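Local coordinates for protein farnesyl pyrophosphate synthetase (Staphylococcus aureus, PDB 5H9D) that probably builds heptaprenyl diphosphate by magnesium-dependent condensation of isoprenoid diphosphates, as a trans-prenyltransferase of the FPP/GGPP synthase family, at residues L79-V84 with T105-G110; D209-F214 with T235-L240. One frame throughout, in Å; residues are numbered along the deposited sequence.

Contact 1 holds the start of the first aspartate-rich DDxxD motif of the all-helical isoprenoid synthase fold, and contact 2 the whole of the second. Asp82 and Asp83 open the first motif in contact 1, whereas Asp209, Asp210 and Asp213 supply the second in contact 2. In this family the two motifs face each other across the active site and bind the magnesium ions that hold substrate diphosphates, a role probably kept here. The centres of contact 1 and contact 2 lie 26 Å apart, and the nearest atoms of contact 1 and contact 2 are about 9 Å apart, so the two do not touch; they follow one another along the chain. Contact 1 also borders the partner subunit, whereas the segments of contact 2 meet no other protein chain.

Contact 1. Residues L79-V84 with T105-G110; sequences LVHDDV and TAILTG
His81 reaches from helix 62-85 to the backbone of helix 103-121, giving its NE2 hydrogen to Ile107 O at 2.9 Å. The bond is nearly straight, with an N-H...O angle of 167°. It lies in the plane of the Ile107 carbonyl, on a lone pair, and the oxygen lies almost in the imidazole plane, which indicates that the ring meets it edge-on. His81 immediately precedes Asp82 and Asp83, which begin the first DDxxD motif of this prenyl synthase fold. The two helical segments run roughly antiparallel, at 154°, with their axes 8.4 Å apart. Gly110 has no side chain, and its CA comes within 3.5 Å of His81 NE2, approaching the ring obliquely.

Beside the ring, two valines pack on Ala106. Val80 sends CG1 anti to its backbone N (chi1 175°), which brings this methyl to 3.2 Å from Ala106 O and 4.0 Å from Ala106 CB. One turn on, Val84 uses the branch beside its own backbone N, CG2, to meet the same Ala106 methyl.

ND1 of His81 is hydrogen-bonded to Asp75 OD2 of the neighbouring subunit 1 chain, so the ring is gripped at both nitrogens, once within the chain and once across the subunit interface, which fixes its rotation. Asp83 forms a salt bridge with Arg91, while Val80 also packs on Leu35 of helix 26-38. Within helix 103-121, Thr105 O accepts hydrogen bonds from both Thr109 N (2.7 Å) and Thr109 OG1 (2.9 Å), the hydroxyl approaching from above the carbonyl plane.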
loop_
_atom_site.group_PDB
_atom_site.type_symbol
_atom_site.label_atom_id
_atom_site.label_comp_id
_atom_site.label_asym_id
_atom_site.label_seq_id
_atom_site.Cartn_x
_atom_site.Cartn_y
_atom_site.Cartn_z
ATOM N N LEU A 79 -3.249 -0.552 5.661
ATOM C CA LEU A 79 -3.595 -0.803 7.065
ATOM C C LEU A 79 -3.452 -2.300 7.422
ATOM O O LEU A 79 -2.780 -2.656 8.395
ATOM C CB LEU A 79 -5.022 -0.344 7.395
ATOM C CG LEU A 79 -5.369 1.132 7.192
ATOM C CD1 LEU A 79 -6.781 1.390 7.716
ATOM C CD2 LEU A 79 -4.367 2.025 7.899
ATOM N N VAL A 80 -4.062 -3.182 6.633
ATOM C CA VAL A 80 -3.951 -4.580 6.957
ATOM C C VAL A 80 -2.503 -5.070 7.075
ATOM O O VAL A 80 -2.144 -5.670 8.108
ATOM C CB VAL A 80 -4.714 -5.439 5.964
ATOM C CG1 VAL A 80 -4.486 -6.873 6.250
ATOM C CG2 VAL A 80 -6.170 -5.148 6.064
ATOM N N HIS A 81 -1.671 -4.821 6.053
ATOM C CA HIS A 81 -0.290 -5.270 6.127
ATOM C C HIS A 81 0.363 -4.517 7.250
ATOM O O HIS A 81 1.217 -5.044 7.951
ATOM C CB HIS A 81 0.475 -5.020 4.824
ATOM C CG HIS A 81 0.284 -6.086 3.779
ATOM N ND1 HIS A 81 1.065 -6.165 2.645
ATOM C CD2 HIS A 81 -0.595 -7.113 3.695
ATOM C CE1 HIS A 81 0.676 -7.193 1.912
ATOM N NE2 HIS A 81 -0.328 -7.784 2.526
ATOM N N ASP A 82 -0.035 -3.279 7.461
ATOM C CA ASP A 82 0.595 -2.553 8.545
ATOM C C ASP A 82 0.403 -3.217 9.917
ATOM O O ASP A 82 1.367 -3.325 10.672
ATOM C CB ASP A 82 0.138 -1.094 8.559
ATOM C CG ASP A 82 1.137 -0.162 7.856
ATOM O OD1 ASP A 82 2.226 -0.645 7.418
ATOM O OD2 ASP A 82 0.833 1.061 7.750
ATOM N N ASP A 83 -0.798 -3.692 10.236
ATOM C CA ASP A 83 -1.015 -4.339 11.533
ATOM C C ASP A 83 -0.283 -5.692 11.686
ATOM O O ASP A 83 -0.167 -6.193 12.807
ATOM C CB ASP A 83 -2.515 -4.555 11.798
ATOM C CG ASP A 83 -3.344 -3.297 11.592
ATOM O OD1 ASP A 83 -2.978 -2.237 12.152
ATOM O OD2 ASP A 83 -4.374 -3.371 10.880
ATOM N N VAL A 84 0.166 -6.298 10.577
ATOM C CA VAL A 84 0.898 -7.562 10.637
ATOM C C VAL A 84 2.331 -7.238 11.013
ATOM O O VAL A 84 2.989 -7.987 11.737
ATOM C CB VAL A 84 0.964 -8.332 9.269
ATOM C CG1 VAL A 84 1.915 -9.535 9.391
ATOM C CG2 VAL A 84 -0.415 -8.840 8.849
ATOM N N THR A 105 -3.582 -15.128 6.557
ATOM C CA THR A 105 -4.800 -14.485 6.104
ATOM C C THR A 105 -4.625 -12.991 5.820
ATOM O O THR A 105 -4.978 -12.523 4.737
ATOM C CB THR A 105 -5.925 -14.693 7.131
ATOM O OG1 THR A 105 -6.181 -16.092 7.263
ATOM C CG2 THR A 105 -7.203 -14.011 6.689
ATOM N N ALA A 106 -4.079 -12.255 6.789
ATOM C CA ALA A 106 -3.870 -10.806 6.673
ATOM C C ALA A 106 -2.974 -10.429 5.510
ATOM O O ALA A 106 -3.197 -9.442 4.833
ATOM C CB ALA A 106 -3.286 -10.245 7.966
ATOM N N ILE A 107 -1.939 -11.206 5.287
ATOM C CA ILE A 107 -1.058 -10.915 4.185
ATOM C C ILE A 107 -1.850 -11.103 2.889
ATOM O O ILE A 107 -1.783 -10.278 1.988
ATOM C CB ILE A 107 0.176 -11.843 4.246
ATOM C CG1 ILE A 107 1.111 -11.356 5.350
ATOM C CG2 ILE A 107 0.921 -11.856 2.931
ATOM C CD1 ILE A 107 2.303 -12.289 5.571
ATOM N N LEU A 108 -2.622 -12.173 2.825
ATOM C CA LEU A 108 -3.410 -12.476 1.667
ATOM C C LEU A 108 -4.480 -11.433 1.436
ATOM O O LEU A 108 -4.727 -11.035 0.272
ATOM C CB LEU A 108 -4.047 -13.867 1.797
ATOM C CG LEU A 108 -3.150 -15.096 1.573
ATOM C CD1 LEU A 108 -4.009 -16.319 1.781
ATOM C CD2 LEU A 108 -2.550 -15.140 0.159
ATOM N N THR A 109 -5.104 -10.965 2.524
ATOM C CA THR A 109 -6.164 -9.969 2.398
ATOM C C THR A 109 -5.590 -8.685 1.815
ATOM O O THR A 109 -6.197 -8.063 0.943
ATOM C CB THR A 109 -6.887 -9.688 3.752
ATOM O OG1 THR A 109 -7.353 -10.916 4.326
ATOM C CG2 THR A 109 -8.126 -8.862 3.505
ATOM N N GLY A 110 -4.404 -8.311 2.291
ATOM C CA GLY A 110 -3.736 -7.123 1.807
ATOM C C GLY A 110 -3.460 -7.205 0.316
ATOM O O GLY A 110 -3.647 -6.215 -0.392
#

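Contact 2. Residues D209-F214 with T235-L240; sequences DDVLDF and TLPILL
The Phe214 ring turns its edge to the helix that starts after Thr235: Ile238 CD1 lies near the ring plane, 3.2 Å from Phe214 CZ, and Thr235 OG1 lies near the same plane, 4.3 Å from CE2. Pro237 CB approaches the ring obliquely. The Phe214 and Ile238 side chains cross at about a right angle, and Ile238 also presents CG1, 3.6 Å from Phe214 CZ. Phe214 CG stands beside its backbone N (chi1 -71°), a torsion that carries the ring towards Ile238. Ile268 and Ile271 of helix 261-272 add to the packing round Phe214.

The other flat group is the Asp210 carboxylate, whose OD2 lies 3.4 Å from Thr235 CB and also close to the Thr235 CG2 methyl. That oxygen is hydrogen-bonded to Tyr161 OH of helix 158-183, so its polar partner comes from a third helix and Thr235 supplies carbon contacts. Asp209, Asp210 and Asp213 are the aspartates of the second DDxxD motif of the isoprenoid synthase fold. This motif lies near the C-terminal end of helix 188-215, whose segment is inclined 77° to that of helix 236-243.

Pro237 packs against the backbone side of segment 209-214. Its CG lies 3.9 Å from Asp210 O and 4.3 Å from Val211 CG2, while CD faces Asp210 CB. Val211 packs further on Ile277 and Ala280 of helix 276-296, and Asp213 OD1 accepts a hydrogen bond from Asp228 N.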
loop_
_atom_site.group_PDB
_atom_site.type_symbol
_atom_site.label_atom_id
_atom_site.label_comp_id
_atom_site.label_asym_id
_atom_site.label_seq_id
_atom_site.Cartn_x
_atom_site.Cartn_y
_atom_site.Cartn_z
ATOM N N ASP A 209 -1.363 13.442 14.034
ATOM C CA ASP A 209 -1.318 12.098 14.623
ATOM C C ASP A 209 -0.191 12.010 15.679
ATOM O O ASP A 209 -0.407 11.566 16.800
ATOM C CB ASP A 209 -1.001 11.043 13.555
ATOM C CG ASP A 209 -2.216 10.559 12.809
ATOM O OD1 ASP A 209 -2.988 11.390 12.273
ATOM O OD2 ASP A 209 -2.383 9.321 12.740
ATOM N N ASP A 210 1.009 12.436 15.297
ATOM C CA ASP A 210 2.161 12.361 16.173
ATOM C C ASP A 210 2.001 13.161 17.418
ATOM O O ASP A 210 2.520 12.805 18.464
ATOM C CB ASP A 210 3.435 12.785 15.441
ATOM C CG ASP A 210 3.749 11.882 14.267
ATOM O OD1 ASP A 210 3.164 10.759 14.182
ATOM O OD2 ASP A 210 4.588 12.295 13.435
ATOM N N VAL A 211 1.295 14.264 17.319
ATOM C CA VAL A 211 1.096 15.042 18.519
ATOM C C VAL A 211 0.087 14.288 19.384
ATOM O O VAL A 211 0.308 14.124 20.575
ATOM C CB VAL A 211 0.588 16.463 18.206
ATOM C CG1 VAL A 211 0.354 17.218 19.501
ATOM C CG2 VAL A 211 1.608 17.195 17.374
ATOM N N LEU A 212 -0.987 13.782 18.775
ATOM C CA LEU A 212 -2.017 13.063 19.516
ATOM C C LEU A 212 -1.575 11.731 20.097
ATOM O O LEU A 212 -2.358 11.014 20.702
ATOM C CB LEU A 212 -3.235 12.824 18.634
ATOM C CG LEU A 212 -4.117 13.981 18.156
ATOM C CD1 LEU A 212 -5.270 13.398 17.332
ATOM C CD2 LEU A 212 -4.626 14.772 19.326
ATOM N N ASP A 213 -0.319 11.381 19.914
ATOM C CA ASP A 213 0.132 10.113 20.440
ATOM C C ASP A 213 0.630 10.335 21.865
ATOM O O ASP A 213 0.841 9.386 22.611
ATOM C CB ASP A 213 1.236 9.536 19.544
ATOM C CG ASP A 213 1.210 8.015 19.500
ATOM O OD1 ASP A 213 1.801 7.376 20.402
ATOM O OD2 ASP A 213 0.572 7.465 18.565
ATOM N N PHE A 214 0.787 11.603 22.238
ATOM C CA PHE A 214 1.259 11.972 23.568
ATOM C C PHE A 214 0.165 12.686 24.369
ATOM O O PHE A 214 0.078 12.559 25.588
ATOM C CB PHE A 214 2.477 12.899 23.448
ATOM C CG PHE A 214 3.725 12.211 22.962
ATOM C CD1 PHE A 214 4.455 11.377 23.809
ATOM C CD2 PHE A 214 4.195 12.417 21.668
ATOM C CE1 PHE A 214 5.635 10.765 23.376
ATOM C CE2 PHE A 214 5.367 11.810 21.235
ATOM C CZ PHE A 214 6.087 10.982 22.097
ATOM N N THR A 235 9.255 11.093 16.340
ATOM C CA THR A 235 8.432 12.018 15.594
ATOM C C THR A 235 8.656 13.485 15.950
ATOM O O THR A 235 9.336 13.788 16.930
ATOM C CB THR A 235 6.967 11.618 15.767
ATOM O OG1 THR A 235 6.585 11.793 17.136
ATOM C CG2 THR A 235 6.782 10.124 15.404
ATOM N N LEU A 236 8.075 14.387 15.158
ATOM C CA LEU A 236 8.273 15.815 15.352
ATOM C C LEU A 236 8.332 16.313 16.806
ATOM O O LEU A 236 9.289 16.991 17.191
ATOM C CB LEU A 236 7.234 16.619 14.543
ATOM C CG LEU A 236 7.529 18.126 14.450
ATOM C CD1 LEU A 236 8.911 18.271 13.881
ATOM C CD2 LEU A 236 6.532 18.878 13.606
ATOM N N PRO A 237 7.323 15.993 17.633
ATOM C CA PRO A 237 7.398 16.476 19.020
ATOM C C PRO A 237 8.757 16.148 19.652
ATOM O O PRO A 237 9.445 17.017 20.191
ATOM C CB PRO A 237 6.277 15.721 19.712
ATOM C CG PRO A 237 5.321 15.453 18.597
ATOM C CD PRO A 237 6.194 15.077 17.461
ATOM N N ILE A 238 9.146 14.882 19.533
ATOM C CA ILE A 238 10.395 14.400 20.099
ATOM C C ILE A 238 11.668 14.972 19.493
ATOM O O ILE A 238 12.689 15.014 20.161
ATOM C CB ILE A 238 10.433 12.872 20.071
ATOM C CG1 ILE A 238 9.095 12.330 20.615
ATOM C CG2 ILE A 238 11.565 12.376 20.949
ATOM C CD1 ILE A 238 9.000 10.834 20.721
ATOM N N LEU A 239 11.612 15.418 18.243
ATOM C CA LEU A 239 12.782 16.005 17.586
ATOM C C LEU A 239 12.968 17.426 18.097
ATOM O O LEU A 239 14.094 17.910 18.226
ATOM C CB LEU A 239 12.587 16.035 16.066
ATOM C CG LEU A 239 12.688 14.656 15.415
ATOM C CD1 LEU A 239 11.954 14.591 14.075
ATOM C CD2 LEU A 239 14.152 14.335 15.239
ATOM N N LEU A 240 11.843 18.080 18.383
ATOM C CA LEU A 240 11.845 19.443 18.865
ATOM C C LEU A 240 12.376 19.525 20.277
ATOM O O LEU A 240 13.216 20.354 20.579
ATOM C CB LEU A 240 10.436 20.038 18.793
ATOM C CG LEU A 240 9.897 20.177 17.369
ATOM C CD1 LEU A 240 8.571 20.856 17.379
ATOM C CD2 LEU A 240 10.861 20.972 16.528
#